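Local atomic coordinates of 1,3,6,8-tetrahydroxynaphthalene synthase (PDB entry 1U0M), a protein that condenses five malonyl-CoA units into a linear pentaketide and cyclises it by Claisen and aldol steps to 1,3,6,8-tetrahydroxynaphthalene, a melanin precursor. Residues L169-S177 against N311-D319. Numbering follows the deposited sequence.
Sequences LIVACEFCS and NIASAVVLD
E174, near the end of its strand, takes a hydrogen bond from S314 on the turn that leads into helix 315-326: S314 OG gives its proton to E174 OE2 over 2.7 Å. The hydroxyl meets that oxygen on its anti side, about 20° out of the carboxylate plane. With CG anti to the carbonyl carbon (chi1 -55°), E174 CG comes 3.6 Å from I312 O; the bend at chi2 (-75°) then brings the carboxylate to S314 and past A313, E174 OE2 standing 3.6 Å from A313 CB. The other oxygen, OE1, is hydrogen-bonded to C114 N and T115 OG1, and partners on both oxygens fix the rotation of this buried carboxylate. A leucine at E174 would probably leave S314 OG and C114 N without this acceptor and let the turn shift against the strand.

The turn itself is type II' from I312 to A315, and N311 OD1 steadies it by an Asx turn to A313 N. Packing is close at A172, where A172 CB lies 3.6 Å from S314 OG and 4.0 Å from A315 CB; two alanines meeting here are consistent with the close approach of strand and helix. Contacts thin out toward both ends. I170 CG2 touches L318 CD2 only at 4.2 Å, and at the other end the partly exposed C176 lies beside a bound polyethylene glycol, its SG 4.4 Å from A313 CB. The N311 side chain lies about 4 Å from that of C146, the probable catalytic cysteine, consistent with N311 being the asparagine of the Cys-His-Asn triad of chalcone-synthase-like enzymes.

In this thiolase fold the contact joins the N-terminal and C-terminal halves: strand 167-175 runs between strands 108-112 and 198-206, I170 also packs on helix 148-162, and A315 and L318 reach across to A201 of strand 198-206.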
ATOM      1  N   LEU A 169      12.011  -2.243   9.318  1.00 54.42           N
ATOM      2  CA  LEU A 169      11.100  -2.263  10.451  1.00 50.63           C
ATOM      3  C   LEU A 169       9.694  -2.597   9.982  1.00 50.23           C
ATOM      4  O   LEU A 169       9.090  -1.849   9.213  1.00 49.84           O
ATOM      5  CB  LEU A 169      11.080  -0.913  11.166  1.00 47.68           C
ATOM      6  CG  LEU A 169      10.067  -0.843  12.324  1.00 46.26           C
ATOM      7  CD1 LEU A 169      10.423  -1.876  13.388  1.00 42.97           C
ATOM      8  CD2 LEU A 169      10.046   0.560  12.919  1.00 45.04           C
ATOM      9  N   ILE A 170       9.176  -3.725  10.452  1.00 49.07           N
ATOM     10  CA  ILE A 170       7.834  -4.145  10.089  1.00 46.92           C
ATOM     11  C   ILE A 170       6.863  -3.779  11.193  1.00 46.27           C
ATOM     12  O   ILE A 170       7.045  -4.180  12.342  1.00 46.95           O
ATOM     13  CB  ILE A 170       7.762  -5.652   9.888  1.00 46.74           C
ATOM     14  CG1 ILE A 170       8.718  -6.071   8.774  1.00 46.41           C
ATOM     15  CG2 ILE A 170       6.340  -6.056   9.552  1.00 47.07           C
ATOM     16  CD1 ILE A 170       8.733  -7.544   8.528  1.00 44.32           C
ATOM     17  N   VAL A 171       5.838  -3.010  10.846  1.00 45.13           N
ATOM     18  CA  VAL A 171       4.822  -2.612  11.815  1.00 43.44           C
ATOM     19  C   VAL A 171       3.448  -3.014  11.321  1.00 42.01           C
ATOM     20  O   VAL A 171       3.054  -2.671  10.214  1.00 42.62           O
ATOM     21  CB  VAL A 171       4.799  -1.097  12.054  1.00 42.92           C
ATOM     22  CG1 VAL A 171       3.693  -0.756  13.036  1.00 41.07           C
ATOM     23  CG2 VAL A 171       6.139  -0.633  12.583  1.00 44.29           C
ATOM     24  N   ALA A 172       2.730  -3.758  12.152  1.00 41.89           N
ATOM     25  CA  ALA A 172       1.383  -4.193  11.825  1.00 38.46           C
ATOM     26  C   ALA A 172       0.434  -3.552  12.842  1.00 38.90           C
ATOM     27  O   ALA A 172       0.595  -3.715  14.045  1.00 40.41           O
ATOM     28  CB  ALA A 172       1.301  -5.710  11.893  1.00 39.61           C
ATOM     29  N   CYS A 173      -0.551  -2.812  12.357  1.00 37.75           N
ATOM     30  CA  CYS A 173      -1.508  -2.158  13.242  1.00 37.99           C
ATOM     31  C   CYS A 173      -2.909  -2.517  12.778  1.00 35.26           C
ATOM     32  O   CYS A 173      -3.328  -2.110  11.700  1.00 35.25           O
ATOM     33  CB  CYS A 173      -1.306  -0.641  13.197  1.00 37.52           C
ATOM     34  SG  CYS A 173      -2.252   0.264  14.422  1.00 41.05           S
ATOM     35  N   GLU A 174      -3.636  -3.272  13.589  1.00 33.90           N
ATOM     36  CA  GLU A 174      -4.973  -3.691  13.203  1.00 32.91           C
ATOM     37  C   GLU A 174      -6.040  -3.498  14.279  1.00 32.79           C
ATOM     38  O   GLU A 174      -6.003  -4.128  15.339  1.00 33.50           O
ATOM     39  CB  GLU A 174      -4.926  -5.156  12.752  1.00 34.35           C
ATOM     40  CG  GLU A 174      -3.907  -5.426  11.639  1.00 33.00           C
ATOM     41  CD  GLU A 174      -4.362  -4.918  10.266  1.00 37.88           C
ATOM     42  OE1 GLU A 174      -5.246  -4.032  10.227  1.00 35.25           O
ATOM     43  OE2 GLU A 174      -3.835  -5.398   9.230  1.00 34.20           O
ATOM     44  N   PHE A 175      -6.996  -2.620  13.987  1.00 32.52           N
ATOM     45  CA  PHE A 175      -8.104  -2.330  14.894  1.00 30.16           C
ATOM     46  C   PHE A 175      -9.371  -2.815  14.189  1.00 29.29           C
ATOM     47  O   PHE A 175     -10.220  -2.006  13.772  1.00 25.80           O
ATOM     48  CB  PHE A 175      -8.190  -0.817  15.134  1.00 31.47           C
ATOM     49  CG  PHE A 175      -6.963  -0.218  15.776  1.00 31.53           C
ATOM     50  CD1 PHE A 175      -6.553   1.073  15.441  1.00 33.61           C
ATOM     51  CD2 PHE A 175      -6.240  -0.922  16.739  1.00 35.37           C
ATOM     52  CE1 PHE A 175      -5.441   1.661  16.056  1.00 34.91           C
ATOM     53  CE2 PHE A 175      -5.122  -0.344  17.364  1.00 36.37           C
ATOM     54  CZ  PHE A 175      -4.725   0.951  17.020  1.00 34.15           C
ATOM     55  N   CYS A 176      -9.518  -4.135  14.089  1.00 26.60           N
ATOM     56  CA  CYS A 176     -10.652  -4.719  13.367  1.00 26.16           C
ATOM     57  C   CYS A 176     -12.005  -4.318  13.938  1.00 24.96           C
ATOM     58  O   CYS A 176     -12.991  -4.291  13.220  1.00 22.62           O
ATOM     59  CB  CYS A 176     -10.537  -6.255  13.310  1.00 27.93           C
ATOM     60  SG  CYS A 176      -9.009  -6.884  12.535  1.00 28.96           S
ATOM     61  N   SER A 177     -12.044  -4.015  15.227  1.00 23.41           N
ATOM     62  CA  SER A 177     -13.277  -3.609  15.867  1.00 25.79           C
ATOM     63  C   SER A 177     -13.822  -2.341  15.236  1.00 27.61           C
ATOM     64  O   SER A 177     -15.009  -2.064  15.328  1.00 31.80           O
ATOM     65  CB  SER A 177     -13.043  -3.363  17.353  1.00 25.48           C
ATOM     66  OG  SER A 177     -12.135  -2.297  17.544  1.00 26.58           O
ATOM     67  N   ASN A 311      -8.641 -13.101  15.604  1.00 33.33           N
ATOM     68  CA  ASN A 311      -7.954 -12.835  14.360  1.00 32.60           C
ATOM     69  C   ASN A 311      -7.585 -11.362  14.316  1.00 33.84           C
ATOM     70  O   ASN A 311      -8.447 -10.497  14.135  1.00 32.58           O
ATOM     71  CB  ASN A 311      -8.839 -13.168  13.172  1.00 31.48           C
ATOM     72  CG  ASN A 311      -8.070 -13.194  11.891  1.00 32.42           C
ATOM     73  OD1 ASN A 311      -7.132 -12.402  11.698  1.00 36.09           O
ATOM     74  ND2 ASN A 311      -8.448 -14.100  10.991  1.00 28.75           N
ATOM     75  N   ILE A 312      -6.298 -11.082  14.484  1.00 34.83           N
ATOM     76  CA  ILE A 312      -5.817  -9.720  14.472  1.00 32.88           C
ATOM     77  C   ILE A 312      -5.125  -9.407  13.148  1.00 34.53           C
ATOM     78  O   ILE A 312      -4.114  -8.698  13.104  1.00 36.18           O
ATOM     79  CB  ILE A 312      -4.871  -9.476  15.653  1.00 32.37           C
ATOM     80  CG1 ILE A 312      -3.675 -10.427  15.596  1.00 35.42           C
ATOM     81  CG2 ILE A 312      -5.601  -9.748  16.938  1.00 34.36           C
ATOM     82  CD1 ILE A 312      -2.675 -10.182  16.683  1.00 29.21           C
ATOM     83  N   ALA A 313      -5.698  -9.945  12.072  1.00 33.82           N
ATOM     84  CA  ALA A 313      -5.212  -9.749  10.714  1.00 32.37           C
ATOM     85  C   ALA A 313      -3.711  -9.908  10.524  1.00 33.31           C
ATOM     86  O   ALA A 313      -3.111 -10.861  11.009  1.00 35.19           O
ATOM     87  CB  ALA A 313      -5.652  -8.385  10.199  1.00 34.62           C
ATOM     88  N   SER A 314      -3.120  -8.949   9.816  1.00 33.47           N
ATOM     89  CA  SER A 314      -1.701  -8.948   9.496  1.00 33.89           C
ATOM     90  C   SER A 314      -0.781  -9.211  10.682  1.00 35.96           C
ATOM     91  O   SER A 314       0.331  -9.704  10.507  1.00 37.29           O
ATOM     92  CB  SER A 314      -1.316  -7.619   8.830  1.00 34.70           C
ATOM     93  OG  SER A 314      -1.447  -6.514   9.717  1.00 32.85           O
ATOM     94  N   ALA A 315      -1.248  -8.913  11.888  1.00 36.19           N
ATOM     95  CA  ALA A 315      -0.425  -9.093  13.074  1.00 36.13           C
ATOM     96  C   ALA A 315      -0.338 -10.524  13.602  1.00 38.69           C
ATOM     97  O   ALA A 315       0.477 -10.797  14.478  1.00 40.36           O
ATOM     98  CB  ALA A 315      -0.911  -8.166  14.175  1.00 34.99           C
ATOM     99  N   VAL A 316      -1.155 -11.440  13.086  1.00 38.34           N
ATOM    100  CA  VAL A 316      -1.117 -12.819  13.572  1.00 38.47           C
ATOM    101  C   VAL A 316       0.247 -13.502  13.426  1.00 42.29           C
ATOM    102  O   VAL A 316       0.796 -13.989  14.417  1.00 42.89           O
ATOM    103  CB  VAL A 316      -2.176 -13.709  12.881  1.00 37.90           C
ATOM    104  CG1 VAL A 316      -1.964 -15.161  13.277  1.00 36.06           C
ATOM    105  CG2 VAL A 316      -3.578 -13.269  13.288  1.00 35.26           C
ATOM    106  N   VAL A 317       0.793 -13.550  12.209  1.00 42.38           N
ATOM    107  CA  VAL A 317       2.092 -14.198  12.008  1.00 45.00           C
ATOM    108  C   VAL A 317       3.099 -13.718  13.030  1.00 45.82           C
ATOM    109  O   VAL A 317       3.756 -14.519  13.688  1.00 48.48           O
ATOM    110  CB  VAL A 317       2.708 -13.928  10.608  1.00 42.11           C
ATOM    111  CG1 VAL A 317       2.094 -14.832   9.582  1.00 40.65           C
ATOM    112  CG2 VAL A 317       2.526 -12.484  10.228  1.00 41.61           C
ATOM    113  N   LEU A 318       3.202 -12.401  13.157  1.00 46.80           N
ATOM    114  CA  LEU A 318       4.137 -11.776  14.074  1.00 46.87           C
ATOM    115  C   LEU A 318       3.952 -12.200  15.523  1.00 48.58           C
ATOM    116  O   LEU A 318       4.932 -12.425  16.238  1.00 49.02           O
ATOM    117  CB  LEU A 318       4.036 -10.254  13.955  1.00 45.51           C
ATOM    118  CG  LEU A 318       4.867  -9.602  12.841  1.00 46.27           C
ATOM    119  CD1 LEU A 318       4.675 -10.349  11.533  1.00 45.81           C
ATOM    120  CD2 LEU A 318       4.477  -8.137  12.694  1.00 42.62           C
ATOM    121  N   ASP A 319       2.703 -12.309  15.961  1.00 49.17           N
ATOM    122  CA  ASP A 319       2.430 -12.705  17.334  1.00 49.04           C
ATOM    123  C   ASP A 319       2.701 -14.192  17.541  1.00 50.77           C
ATOM    124  O   ASP A 319       3.066 -14.611  18.636  1.00 50.49           O
ATOM    125  CB  ASP A 319       0.988 -12.375  17.700  1.00 46.94           C
ATOM    126  CG  ASP A 319       0.649 -12.765  19.117  1.00 47.65           C
ATOM    127  OD1 ASP A 319       0.257 -13.930  19.342  1.00 42.33           O
ATOM    128  OD2 ASP A 319       0.787 -11.902  20.010  1.00 49.08           O
TER